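Local atomic coordinates of phosphoserine aminotransferase (Bacillus alcalophilus, PDB entry 4AZJ), a protein that catalyses the pyridoxal-phosphate-dependent, reversible transamination between 3-phosphohydroxypyruvate and phosphoserine, the second step of serine biosynthesis from 3-phosphoglycerate. Residues A[148-153]-A[293-298]. Numbering follows the deposited sequence.
Sequences TSNNTI and SRSLMN. With PLP (pyridoxal-5'-phosphate), chain D; SEP (phosphoserine), chain C.
Asn-150 reaches across to 293-298 with both ends of its carboxamide. Its OD1 accepts from Ser-295 OG at 2.6 Å, in the carbonyl plane and on a lone pair, while its ND2 donates to Asn-298 OD1 at 2.8 Å, close to the line of that C=O but bent at the hydrogen (134°). The two amide planes are 34° apart. CG anti to the backbone N (chi1 -171°) carries the Asn-150 amide between Ser-295 and Asn-298. Beside this pair, Thr-152 CG2 lies 3.5 Å from Asn-298 ND2, and Thr-152 OG1 is hydrogen-bonded to PLP O3 at 2.5 Å. The same Ser-295 OG accepts from Met-297 N at 2.9 Å in an ST turn, and also from Asn-298 N. Further out, Ser-175 OG is hydrogen-bonded to both Asn-150 ND2 and Thr-152 OG1, and Ser-336 OG to Asn-298 ND2. An alanine in place of Asn-150 would remove the carboxamide's hydrogen bonds and is likely to leave the buried Ser-295 hydroxyl and Asn-298 OD1 without these mates. In this class-V aminotransferase, the polar network thus joins the cofactor-binding segment to the loop leading into strand 298-302; Ser-295 OG, accepting from two backbone N-H groups, gives its own proton, which probably sets OD1 rather than ND2 against it.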
loop_
_atom_site.group_PDB
_atom_site.type_symbol
_atom_site.label_atom_id
_atom_site.label_comp_id
_atom_site.label_asym_id
_atom_site.label_seq_id
_atom_site.Cartn_x
_atom_site.Cartn_y
_atom_site.Cartn_z
ATOM N N THR A 148 22.476 -4.384 -1.280
ATOM C CA THR A 148 21.695 -3.176 -1.531
ATOM C C THR A 148 22.353 -2.517 -2.739
ATOM O O THR A 148 23.498 -2.039 -2.636
ATOM C CB THR A 148 21.720 -2.236 -0.341
ATOM O OG1 THR A 148 21.331 -2.940 0.835
ATOM C CG2 THR A 148 20.751 -1.082 -0.528
ATOM N N SER A 149 21.707 -2.538 -3.898
ATOM C CA SER A 149 22.406 -2.137 -5.133
ATOM C C SER A 149 22.789 -0.657 -5.108
ATOM O O SER A 149 23.849 -0.274 -5.593
ATOM C CB SER A 149 21.568 -2.407 -6.362
ATOM O OG SER A 149 20.285 -1.829 -6.225
ATOM N N ASN A 150 21.912 0.177 -4.567
ATOM C CA ASN A 150 22.115 1.611 -4.491
ATOM C C ASN A 150 21.799 2.027 -3.071
ATOM O O ASN A 150 20.686 1.822 -2.546
ATOM C CB ASN A 150 21.255 2.334 -5.528
ATOM C CG ASN A 150 21.592 3.801 -5.622
ATOM O OD1 ASN A 150 22.567 4.167 -6.283
ATOM N ND2 ASN A 150 20.817 4.630 -4.963
ATOM N N ASN A 151 22.809 2.582 -2.413
ATOM C CA ASN A 151 22.730 2.935 -1.015
ATOM C C ASN A 151 22.275 4.375 -0.917
ATOM O O ASN A 151 23.069 5.308 -0.929
ATOM C CB ASN A 151 24.088 2.686 -0.345
ATOM C CG ASN A 151 24.534 1.274 -0.530
ATOM O OD1 ASN A 151 23.986 0.369 0.113
ATOM N ND2 ASN A 151 25.432 1.042 -1.475
ATOM N N THR A 152 20.968 4.530 -0.843
ATOM C CA THR A 152 20.294 5.796 -1.097
ATOM C C THR A 152 20.745 6.938 -0.202
ATOM O O THR A 152 20.803 8.084 -0.639
ATOM C CB THR A 152 18.780 5.576 -0.903
ATOM O OG1 THR A 152 18.444 4.264 -1.357
ATOM C CG2 THR A 152 17.936 6.640 -1.646
ATOM N N ILE A 153 20.982 6.636 1.062
ATOM C CA ILE A 153 21.382 7.625 2.039
ATOM C C ILE A 153 22.831 8.080 1.892
ATOM O O ILE A 153 23.104 9.279 2.091
ATOM C CB ILE A 153 21.091 7.098 3.453
ATOM C CG1 ILE A 153 19.579 7.115 3.668
ATOM C CG2 ILE A 153 21.764 7.975 4.530
ATOM C CD1 ILE A 153 19.093 6.378 4.929
ATOM N N SER A 293 32.799 4.485 -6.508
ATOM C CA SER A 293 31.565 3.868 -5.985
ATOM C C SER A 293 30.380 4.839 -6.105
ATOM O O SER A 293 29.335 4.610 -5.500
ATOM C CB SER A 293 31.733 3.499 -4.525
ATOM O OG SER A 293 32.678 2.442 -4.343
ATOM N N ARG A 294 30.530 5.917 -6.860
ATOM C CA ARG A 294 29.524 6.965 -6.925
ATOM C C ARG A 294 28.206 6.457 -7.482
ATOM O O ARG A 294 28.174 5.800 -8.530
ATOM C CB ARG A 294 30.012 8.125 -7.787
ATOM C CG ARG A 294 30.856 9.095 -7.015
ATOM C CD ARG A 294 31.581 10.056 -7.934
ATOM N NE ARG A 294 32.121 11.130 -7.137
ATOM C CZ ARG A 294 32.808 12.162 -7.608
ATOM N NH1 ARG A 294 33.087 12.239 -8.892
ATOM N NH2 ARG A 294 33.170 13.110 -6.780
ATOM N N SER A 295 27.114 6.829 -6.814
ATOM C CA SER A 295 25.765 6.526 -7.300
ATOM C C SER A 295 25.373 7.463 -8.428
ATOM O O SER A 295 25.661 8.673 -8.364
ATOM C CB SER A 295 24.789 6.738 -6.169
ATOM O OG SER A 295 23.448 6.599 -6.623
ATOM N N LEU A 296 24.729 6.917 -9.451
ATOM C CA LEU A 296 24.117 7.705 -10.521
ATOM C C LEU A 296 22.723 8.189 -10.162
ATOM O O LEU A 296 22.157 8.981 -10.888
ATOM C CB LEU A 296 24.056 6.874 -11.798
ATOM C CG LEU A 296 25.396 6.391 -12.359
ATOM C CD1 LEU A 296 25.207 5.483 -13.570
ATOM C CD2 LEU A 296 26.263 7.586 -12.728
ATOM N N MET A 297 22.203 7.744 -9.018
ATOM C CA MET A 297 20.843 8.019 -8.566
ATOM C C MET A 297 20.736 9.002 -7.405
ATOM O O MET A 297 19.761 9.721 -7.313
ATOM C CB MET A 297 20.174 6.710 -8.140
ATOM C CG MET A 297 20.011 5.736 -9.292
ATOM S SD MET A 297 18.606 6.152 -10.380
ATOM C CE MET A 297 19.443 6.963 -11.760
ATOM N N ASN A 298 21.713 9.004 -6.492
ATOM C CA ASN A 298 21.672 9.896 -5.336
ATOM C C ASN A 298 23.059 10.459 -5.120
ATOM O O ASN A 298 23.978 9.711 -4.811
ATOM C CB ASN A 298 21.237 9.150 -4.052
ATOM C CG ASN A 298 19.935 8.407 -4.199
ATOM O OD1 ASN A 298 19.942 7.213 -4.550
ATOM N ND2 ASN A 298 18.820 9.077 -3.938
HETATM N N1 PLP D . 15.639 0.529 0.721
HETATM C C2 PLP D . 16.182 1.559 0.061
HETATM C C2A PLP D . 17.414 1.318 -0.755
HETATM C C3 PLP D . 15.580 2.866 0.202
HETATM O O3 PLP D . 16.126 3.886 -0.451
HETATM C C4 PLP D . 14.375 3.047 0.996
HETATM C C4A PLP D . 13.803 4.398 1.216
HETATM C C5 PLP D . 13.866 1.915 1.615
HETATM C C6 PLP D . 14.515 0.699 1.454
HETATM C C5A PLP D . 12.615 1.958 2.471
HETATM O O4P PLP D . 11.471 1.951 1.575
HETATM P P PLP D . 9.957 2.023 2.165
HETATM O O1P PLP D . 9.119 1.886 0.939
HETATM O O2P PLP D . 9.882 3.352 2.827
HETATM O O3P PLP D . 9.815 0.881 3.168
HETATM N N SEP C . 14.667 5.454 1.137
HETATM C CA SEP C . 14.288 6.833 1.307
HETATM C CB SEP C . 13.225 7.092 2.374
HETATM O OG SEP C . 13.793 7.079 3.681
HETATM C C SEP C . 15.504 7.705 1.521
HETATM O O SEP C . 15.284 8.923 1.676
HETATM O OXT SEP C . 16.644 7.185 1.508
HETATM P P SEP C . 12.992 7.603 4.935
HETATM O O1P SEP C . 12.809 9.100 4.795
HETATM O O2P SEP C . 11.628 6.920 4.924
HETATM O O3P SEP C . 13.886 7.230 6.092
#